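Long-range contact in N-formylglutamate amidohydrolase (Ralstonia eutropha, PDB 2Q7S), which binds a zinc ion and probably acts as a metal-dependent hydrolase of the N-formylglutamate amidohydrolase family: residues D192-C203 against R244-L255. Sequence-based numbering, arbitrary orientation.
Sequences DFVLGDRDGTTC and RNSLQIEIRRPL
Asp192 and Arg252 meet in a salt bridge in which a single carboxylate oxygen takes both bonds: OD1 of Asp192 lies 2.8 Å from NE and 2.9 Å from NH2 of Arg252, within the guanidinium plane and at its edge. The turn at chi3 of Arg252 (63°) swings the group back to its partner, while NH1 reaches Asn176. The backbones are joined there too, Arg252 N to Asp192 O (2.8 Å), and the antiparallel ladder continues through reciprocal pairs of bonds at Val194–Glu250 and Gly196–Gln248. Beyond the turn at 197–201, where Asp197 OD1 accepts from Gly200 N in an Asx motif, Thr202, no longer in the strand, makes a separate two-bond contact with Ser246: its O accepts from Ser246 N, which stands above the carbonyl plane, and its OG1 donates to Ser246 O at 2.6 Å.

On one face, CG2 of Ile249 comes in at the ring edge of Phe193 (3.8 Å from CD2), CG1 of Ile251 lies 3.6 Å from CE2, and Leu195 runs alongside Ile249; helix 205-217 covers Phe193 and Leu195. The opposite face is mixed: Val194 packs on Met174, but Gln248 NE2 bonds the anti lone pair of Glu250 OE2 (2.9 Å), and Glu250 sits against the zinc ligand His172. This strand pair thus puts an apolar side under the helix and carries polar groups toward the metal, where the amide of Gln248 probably steadies a second-shell carboxylate.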
loop_
_atom_site.group_PDB
_atom_site.type_symbol
_atom_site.label_atom_id
_atom_site.label_comp_id
_atom_site.label_asym_id
_atom_site.label_seq_id
_atom_site.Cartn_x
_atom_site.Cartn_y
_atom_site.Cartn_z
ATOM N N ASP A 192 -12.172 4.053 10.446
ATOM C CA ASP A 192 -10.854 3.870 10.957
ATOM C C ASP A 192 -10.051 2.958 10.024
ATOM O O ASP A 192 -8.847 3.146 9.884
ATOM C CB ASP A 192 -10.905 3.273 12.361
ATOM C CG ASP A 192 -11.510 4.199 13.372
ATOM O OD1 ASP A 192 -11.293 5.402 13.252
ATOM O OD2 ASP A 192 -12.160 3.709 14.307
ATOM N N PHE A 193 -10.724 1.949 9.461
ATOM C CA PHE A 193 -10.175 0.986 8.480
ATOM C C PHE A 193 -11.079 1.013 7.280
ATOM O O PHE A 193 -12.300 0.967 7.437
ATOM C CB PHE A 193 -10.190 -0.427 9.019
ATOM C CG PHE A 193 -9.090 -0.702 9.990
ATOM C CD1 PHE A 193 -9.196 -0.305 11.303
ATOM C CD2 PHE A 193 -7.914 -1.321 9.567
ATOM C CE1 PHE A 193 -8.148 -0.509 12.198
ATOM C CE2 PHE A 193 -6.871 -1.569 10.493
ATOM C CZ PHE A 193 -7.001 -1.158 11.775
ATOM N N VAL A 194 -10.496 1.105 6.094
ATOM C CA VAL A 194 -11.194 0.899 4.838
ATOM C C VAL A 194 -10.576 -0.319 4.169
ATOM O O VAL A 194 -9.330 -0.436 4.079
ATOM C CB VAL A 194 -11.149 2.154 3.876
ATOM C CG1 VAL A 194 -11.904 1.890 2.555
ATOM C CG2 VAL A 194 -11.737 3.386 4.581
ATOM N N LEU A 195 -11.453 -1.223 3.745
ATOM C CA LEU A 195 -11.068 -2.486 3.088
ATOM C C LEU A 195 -11.529 -2.428 1.629
ATOM O O LEU A 195 -12.692 -2.321 1.364
ATOM C CB LEU A 195 -11.750 -3.657 3.795
ATOM C CG LEU A 195 -11.479 -3.777 5.280
ATOM C CD1 LEU A 195 -12.257 -4.982 5.893
ATOM C CD2 LEU A 195 -9.975 -3.865 5.560
ATOM N N GLY A 196 -10.583 -2.439 0.696
ATOM C CA GLY A 196 -10.885 -2.400 -0.724
ATOM C C GLY A 196 -10.620 -3.751 -1.366
ATOM O O GLY A 196 -9.526 -4.292 -1.279
ATOM N N ASP A 197 -11.654 -4.277 -2.024
ATOM C CA ASP A 197 -11.561 -5.528 -2.745
ATOM C C ASP A 197 -12.341 -5.422 -4.075
ATOM O O ASP A 197 -12.865 -6.420 -4.588
ATOM C CB ASP A 197 -12.053 -6.648 -1.830
ATOM C CG ASP A 197 -13.589 -6.517 -1.463
ATOM O OD1 ASP A 197 -14.294 -5.581 -1.925
ATOM O OD2 ASP A 197 -14.109 -7.409 -0.761
ATOM N N ARG A 198 -12.402 -4.197 -4.618
ATOM C CA ARG A 198 -13.027 -3.885 -5.923
ATOM C C ARG A 198 -14.447 -4.406 -5.906
ATOM O O ARG A 198 -14.802 -5.266 -6.682
ATOM C CB ARG A 198 -12.202 -4.473 -7.107
ATOM C CG ARG A 198 -10.713 -4.122 -7.036
ATOM C CD ARG A 198 -10.411 -2.765 -7.562
ATOM N NE ARG A 198 -10.587 -2.775 -8.998
ATOM C CZ ARG A 198 -9.965 -1.995 -9.865
ATOM N NH1 ARG A 198 -9.097 -1.058 -9.489
ATOM N NH2 ARG A 198 -10.236 -2.162 -11.147
ATOM N N ASP A 199 -15.213 -3.895 -4.940
ATOM C CA ASP A 199 -16.600 -4.292 -4.639
ATOM C C ASP A 199 -16.850 -5.792 -4.548
ATOM O O ASP A 199 -17.795 -6.318 -5.136
ATOM C CB ASP A 199 -17.549 -3.660 -5.642
ATOM C CG ASP A 199 -17.486 -2.142 -5.633
ATOM O OD1 ASP A 199 -17.524 -1.544 -4.521
ATOM O OD2 ASP A 199 -17.445 -1.553 -6.754
ATOM N N GLY A 200 -16.006 -6.468 -3.780
ATOM C CA GLY A 200 -16.220 -7.858 -3.480
ATOM C C GLY A 200 -15.723 -8.852 -4.506
ATOM O O GLY A 200 -16.232 -9.967 -4.536
ATOM N N THR A 201 -14.740 -8.477 -5.329
ATOM C CA THR A 201 -14.270 -9.343 -6.441
ATOM C C THR A 201 -12.831 -9.884 -6.337
ATOM O O THR A 201 -12.469 -10.825 -7.038
ATOM C CB THR A 201 -14.419 -8.634 -7.821
ATOM O OG1 THR A 201 -13.715 -7.406 -7.796
ATOM C CG2 THR A 201 -15.926 -8.340 -8.176
ATOM N N THR A 202 -11.999 -9.317 -5.489
ATOM C CA THR A 202 -10.568 -9.684 -5.488
ATOM C C THR A 202 -10.127 -10.549 -4.330
ATOM O O THR A 202 -9.000 -11.074 -4.328
ATOM C CB THR A 202 -9.708 -8.437 -5.408
ATOM O OG1 THR A 202 -9.983 -7.779 -4.158
ATOM C CG2 THR A 202 -9.986 -7.518 -6.613
ATOM N N CYS A 203 -10.987 -10.649 -3.323
ATOM C CA CYS A 203 -10.756 -11.490 -2.159
ATOM C C CYS A 203 -11.996 -12.375 -1.883
ATOM O O CYS A 203 -13.156 -11.944 -1.974
ATOM C CB CYS A 203 -10.497 -10.623 -0.957
ATOM S SG CYS A 203 -9.768 -11.468 0.421
ATOM N N ARG A 244 -6.369 -17.018 -5.683
ATOM C CA ARG A 244 -5.462 -15.904 -5.481
ATOM C C ARG A 244 -6.357 -14.779 -4.978
ATOM O O ARG A 244 -7.377 -14.479 -5.586
ATOM C CB ARG A 244 -4.773 -15.509 -6.771
ATOM C CG ARG A 244 -3.946 -16.622 -7.423
ATOM C CD ARG A 244 -3.690 -16.332 -8.853
ATOM N NE ARG A 244 -2.668 -17.224 -9.413
ATOM C CZ ARG A 244 -1.354 -17.015 -9.320
ATOM N NH1 ARG A 244 -0.875 -15.966 -8.681
ATOM N NH2 ARG A 244 -0.497 -17.876 -9.856
ATOM N N ASN A 245 -5.980 -14.183 -3.861
ATOM C CA ASN A 245 -6.824 -13.206 -3.157
ATOM C C ASN A 245 -6.018 -11.960 -2.853
ATOM O O ASN A 245 -4.877 -12.045 -2.437
ATOM C CB ASN A 245 -7.349 -13.811 -1.836
ATOM C CG ASN A 245 -8.112 -15.105 -2.046
ATOM O OD1 ASN A 245 -9.289 -15.093 -2.401
ATOM N ND2 ASN A 245 -7.402 -16.225 -1.936
ATOM N N SER A 246 -6.640 -10.808 -3.012
ATOM C CA SER A 246 -5.999 -9.551 -2.682
ATOM C C SER A 246 -7.031 -8.636 -1.985
ATOM O O SER A 246 -8.231 -8.477 -2.416
ATOM C CB SER A 246 -5.441 -8.900 -3.948
ATOM O OG SER A 246 -4.509 -7.869 -3.700
ATOM N N LEU A 247 -6.541 -7.995 -0.946
ATOM C CA LEU A 247 -7.316 -7.037 -0.138
ATOM C C LEU A 247 -6.484 -5.779 0.174
ATOM O O LEU A 247 -5.410 -5.882 0.754
ATOM C CB LEU A 247 -7.725 -7.736 1.170
ATOM C CG LEU A 247 -8.597 -6.910 2.134
ATOM C CD1 LEU A 247 -9.949 -6.578 1.441
ATOM C CD2 LEU A 247 -8.780 -7.724 3.428
ATOM N N GLN A 248 -6.968 -4.587 -0.186
ATOM C CA GLN A 248 -6.268 -3.358 0.209
ATOM C C GLN A 248 -6.802 -2.943 1.579
ATOM O O GLN A 248 -8.003 -2.910 1.787
ATOM C CB GLN A 248 -6.501 -2.273 -0.822
ATOM C CG GLN A 248 -5.610 -1.075 -0.682
ATOM C CD GLN A 248 -5.610 -0.179 -1.902
ATOM O OE1 GLN A 248 -5.522 -0.644 -3.040
ATOM N NE2 GLN A 248 -5.715 1.121 -1.671
ATOM N N ILE A 249 -5.922 -2.664 2.533
ATOM C CA ILE A 249 -6.345 -2.203 3.879
ATOM C C ILE A 249 -5.785 -0.826 4.205
ATOM O O ILE A 249 -4.520 -0.632 4.233
ATOM C CB ILE A 249 -5.878 -3.180 5.016
ATOM C CG1 ILE A 249 -6.355 -4.618 4.727
ATOM C CG2 ILE A 249 -6.371 -2.663 6.377
ATOM C CD1 ILE A 249 -6.065 -5.641 5.859
ATOM N N GLU A 250 -6.694 0.104 4.526
ATOM C CA GLU A 250 -6.319 1.503 4.804
ATOM C C GLU A 250 -6.629 1.893 6.247
ATOM O O GLU A 250 -7.716 1.697 6.684
ATOM C CB GLU A 250 -7.090 2.432 3.866
ATOM C CG GLU A 250 -6.865 2.196 2.400
ATOM C CD GLU A 250 -5.949 3.183 1.759
ATOM O OE1 GLU A 250 -5.476 4.115 2.446
ATOM O OE2 GLU A 250 -5.673 3.013 0.558
ATOM N N ILE A 251 -5.653 2.453 6.959
ATOM C CA ILE A 251 -5.788 2.868 8.329
ATOM C C ILE A 251 -5.820 4.405 8.444
ATOM O O ILE A 251 -4.886 5.108 8.018
ATOM C CB ILE A 251 -4.575 2.311 9.162
ATOM C CG1 ILE A 251 -4.519 0.788 9.087
ATOM C CG2 ILE A 251 -4.595 2.746 10.598
ATOM C CD1 ILE A 251 -3.373 0.215 9.852
ATOM N N ARG A 252 -6.855 4.931 9.091
ATOM C CA ARG A 252 -6.939 6.364 9.396
ATOM C C ARG A 252 -5.718 6.768 10.279
ATOM O O ARG A 252 -5.546 6.348 11.411
ATOM C CB ARG A 252 -8.261 6.669 10.103
ATOM C CG ARG A 252 -8.739 8.109 10.102
ATOM C CD ARG A 252 -10.208 8.190 10.557
ATOM N NE ARG A 252 -10.435 7.741 11.937
ATOM C CZ ARG A 252 -10.399 8.553 12.995
ATOM N NH1 ARG A 252 -10.091 9.833 12.853
ATOM N NH2 ARG A 252 -10.656 8.086 14.198
ATOM N N ARG A 253 -4.896 7.640 9.739
ATOM C CA ARG A 253 -3.613 8.043 10.310
ATOM C C ARG A 253 -3.607 8.548 11.737
ATOM O O ARG A 253 -2.673 8.200 12.471
ATOM C CB ARG A 253 -2.940 9.080 9.378
ATOM C CG ARG A 253 -2.241 8.426 8.204
ATOM C CD ARG A 253 -1.855 9.461 7.143
ATOM N NE ARG A 253 -1.421 8.852 5.894
ATOM C CZ ARG A 253 -1.237 9.571 4.783
ATOM N NH1 ARG A 253 -1.406 10.870 4.823
ATOM N NH2 ARG A 253 -0.849 8.995 3.682
ATOM N N PRO A 254 -4.632 9.352 12.156
ATOM C CA PRO A 254 -4.695 9.852 13.536
ATOM C C PRO A 254 -4.653 8.762 14.571
ATOM O O PRO A 254 -4.188 8.995 15.681
ATOM C CB PRO A 254 -6.023 10.632 13.598
ATOM C CG PRO A 254 -6.284 11.029 12.288
ATOM C CD PRO A 254 -5.752 9.892 11.377
ATOM N N LEU A 255 -5.086 7.569 14.180
ATOM C CA LEU A 255 -5.029 6.384 15.035
ATOM C C LEU A 255 -3.634 6.033 15.550
ATOM O O LEU A 255 -3.510 5.314 16.522
ATOM C CB LEU A 255 -5.579 5.169 14.292
ATOM C CG LEU A 255 -7.069 5.166 13.929
ATOM C CD1 LEU A 255 -7.407 3.857 13.254
ATOM C CD2 LEU A 255 -7.901 5.344 15.157
#